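Local coordinates for protein importin subunit beta-1 (Saccharomyces cerevisiae, PDB 5OWU) that carries proteins into the nucleus as the importin beta subunit, pairing with importin alpha, which recognises the classical nuclear localization signal of the cargo, at residues 548-553 and 575-580. Sequence-based numbering, arbitrary orientation.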
loop_
_atom_site.group_PDB
_atom_site.type_symbol
_atom_site.label_atom_id
_atom_site.label_comp_id
_atom_site.label_asym_id
_atom_site.label_seq_id
_atom_site.Cartn_x
_atom_site.Cartn_y
_atom_site.Cartn_z
ATOM N N ASP A 548 25.616 -14.261 -22.030
ATOM C CA ASP A 548 26.345 -13.418 -22.971
ATOM C C ASP A 548 26.071 -11.942 -22.700
ATOM O O ASP A 548 26.993 -11.120 -22.650
ATOM C CB ASP A 548 25.958 -13.785 -24.407
ATOM C CG ASP A 548 26.337 -15.217 -24.777
ATOM O OD1 ASP A 548 26.651 -16.016 -23.870
ATOM O OD2 ASP A 548 26.302 -15.548 -25.983
ATOM N N LYS A 549 24.798 -11.592 -22.492
ATOM C CA LYS A 549 24.459 -10.184 -22.316
ATOM C C LYS A 549 25.130 -9.619 -21.077
ATOM O O LYS A 549 25.642 -8.490 -21.092
ATOM C CB LYS A 549 22.945 -10.012 -22.231
ATOM C CG LYS A 549 22.482 -8.565 -22.331
ATOM C CD LYS A 549 22.647 -8.037 -23.752
ATOM C CE LYS A 549 22.297 -6.568 -23.835
ATOM N NZ LYS A 549 22.428 -6.035 -25.220
ATOM N N LEU A 550 25.151 -10.391 -19.992
ATOM C CA LEU A 550 25.855 -9.923 -18.809
ATOM C C LEU A 550 27.301 -9.610 -19.166
ATOM O O LEU A 550 27.809 -8.520 -18.867
ATOM C CB LEU A 550 25.767 -10.968 -17.694
ATOM C CG LEU A 550 26.357 -10.597 -16.333
ATOM C CD1 LEU A 550 25.701 -9.344 -15.784
ATOM C CD2 LEU A 550 26.218 -11.764 -15.348
ATOM N N GLY A 551 27.959 -10.536 -19.868
ATOM C CA GLY A 551 29.324 -10.290 -20.302
ATOM C C GLY A 551 29.444 -8.975 -21.033
ATOM O O GLY A 551 30.341 -8.174 -20.754
ATOM N N GLN A 552 28.505 -8.708 -21.941
ATOM C CA GLN A 552 28.589 -7.493 -22.736
ATOM C C GLN A 552 28.557 -6.265 -21.842
ATOM O O GLN A 552 29.369 -5.343 -22.003
ATOM C CB GLN A 552 27.451 -7.462 -23.752
ATOM C CG GLN A 552 27.507 -6.293 -24.695
ATOM C CD GLN A 552 26.265 -6.198 -25.543
ATOM O OE1 GLN A 552 25.328 -5.466 -25.213
ATOM N NE2 GLN A 552 26.241 -6.949 -26.634
ATOM N N THR A 553 27.649 -6.248 -20.859
ATOM C CA THR A 553 27.558 -5.063 -20.015
ATOM C C THR A 553 28.834 -4.879 -19.218
ATOM O O THR A 553 29.195 -3.748 -18.866
ATOM C CB THR A 553 26.356 -5.142 -19.068
ATOM O OG1 THR A 553 26.534 -6.218 -18.135
ATOM C CG2 THR A 553 25.053 -5.325 -19.853
ATOM N N ASN A 575 18.258 -5.999 -14.493
ATOM C CA ASN A 575 17.323 -6.755 -15.331
ATOM C C ASN A 575 17.922 -8.087 -15.753
ATOM O O ASN A 575 17.276 -9.148 -15.654
ATOM C CB ASN A 575 16.942 -5.947 -16.581
ATOM C CG ASN A 575 16.313 -4.597 -16.261
ATOM O OD1 ASN A 575 16.344 -3.687 -17.093
ATOM N ND2 ASN A 575 15.748 -4.455 -15.067
ATOM N N ILE A 576 19.173 -8.044 -16.227
ATOM C CA ILE A 576 19.851 -9.256 -16.675
ATOM C C ILE A 576 19.964 -10.252 -15.530
ATOM O O ILE A 576 19.685 -11.442 -15.691
ATOM C CB ILE A 576 21.237 -8.908 -17.246
ATOM C CG1 ILE A 576 21.092 -8.097 -18.540
ATOM C CG2 ILE A 576 22.055 -10.175 -17.512
ATOM C CD1 ILE A 576 22.377 -7.428 -18.979
ATOM N N LEU A 577 20.415 -9.787 -14.367
ATOM C CA LEU A 577 20.648 -10.702 -13.254
ATOM C C LEU A 577 19.341 -11.319 -12.763
ATOM O O LEU A 577 19.315 -12.485 -12.361
ATOM C CB LEU A 577 21.380 -9.971 -12.122
ATOM C CG LEU A 577 22.840 -9.615 -12.442
ATOM C CD1 LEU A 577 23.373 -8.556 -11.503
ATOM C CD2 LEU A 577 23.736 -10.845 -12.409
ATOM N N THR A 578 18.243 -10.564 -12.801
ATOM C CA THR A 578 16.944 -11.124 -12.424
ATOM C C THR A 578 16.561 -12.273 -13.355
ATOM O O THR A 578 16.217 -13.380 -12.900
ATOM C CB THR A 578 15.888 -10.016 -12.438
ATOM O OG1 THR A 578 16.283 -8.979 -11.525
ATOM C CG2 THR A 578 14.505 -10.547 -12.031
ATOM N N VAL A 579 16.641 -12.042 -14.670
ATOM C CA VAL A 579 16.327 -13.130 -15.598
ATOM C C VAL A 579 17.279 -14.300 -15.389
ATOM O O VAL A 579 16.874 -15.464 -15.447
ATOM C CB VAL A 579 16.362 -12.646 -17.058
ATOM C CG1 VAL A 579 15.978 -13.792 -18.001
ATOM C CG2 VAL A 579 15.427 -11.475 -17.253
ATOM N N LEU A 580 18.563 -14.009 -15.168
ATOM C CA LEU A 580 19.558 -15.065 -15.001
ATOM C C LEU A 580 19.254 -15.912 -13.775
ATOM O O LEU A 580 19.379 -17.141 -13.811
ATOM C CB LEU A 580 20.955 -14.448 -14.901
ATOM C CG LEU A 580 22.140 -15.389 -14.658
ATOM C CD1 LEU A 580 22.248 -16.441 -15.747
ATOM C CD2 LEU A 580 23.435 -14.586 -14.565
#
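Ile576 has CG1 anti to its own carbonyl carbon (chi1 -67°) and an extended chain beyond it, a setting that drives CD1 across to helix 536-553 between Lys549 and Thr553. There Ile576 CD1 packs against Lys549 CG at 3.5 Å, the two side chains crossing at about a right angle, and meets Thr553 CG2 tip to tip, also at 3.5 Å. The other branch of Ile576, CG2, lies against Leu550 CB (3.8 Å). Leu550 in turn sends CD2 to both Leu577 CD2 and Leu580 CD2, 4.0 Å from each, and Phe602 of helix 595-607 touches all three leucines.

The polar ends turn away from this apolar seam. Lys549 has CG anti to its backbone N, which sets CG against Ile576, and the bend at chi2 (72°) turns the rest of the chain away, to where Lys549 NZ bonds Gln552 OE1 (3.0 Å) and Asn508 OD1. A serine at this position, lacking CG and the amine, is likely to open a gap beside Ile576 CD1 and leave Asn508 OD1 and Gln552 OE1 without their lysine partner. Thr553 OG1 reaches back to Leu550 O (2.7 Å) in the carbonyl plane, on a lone pair, and is also bonded to Gln573 NE2, while the methyl faces Ile576.

No hydrogen bond links the two segments; their axes run nearly antiparallel, at 156°, and 9.9 Å apart. This is the buried interface of an antiparallel helical hairpin, the two-helix unit of a HEAT repeat, here HEAT 13 of the importin beta solenoid.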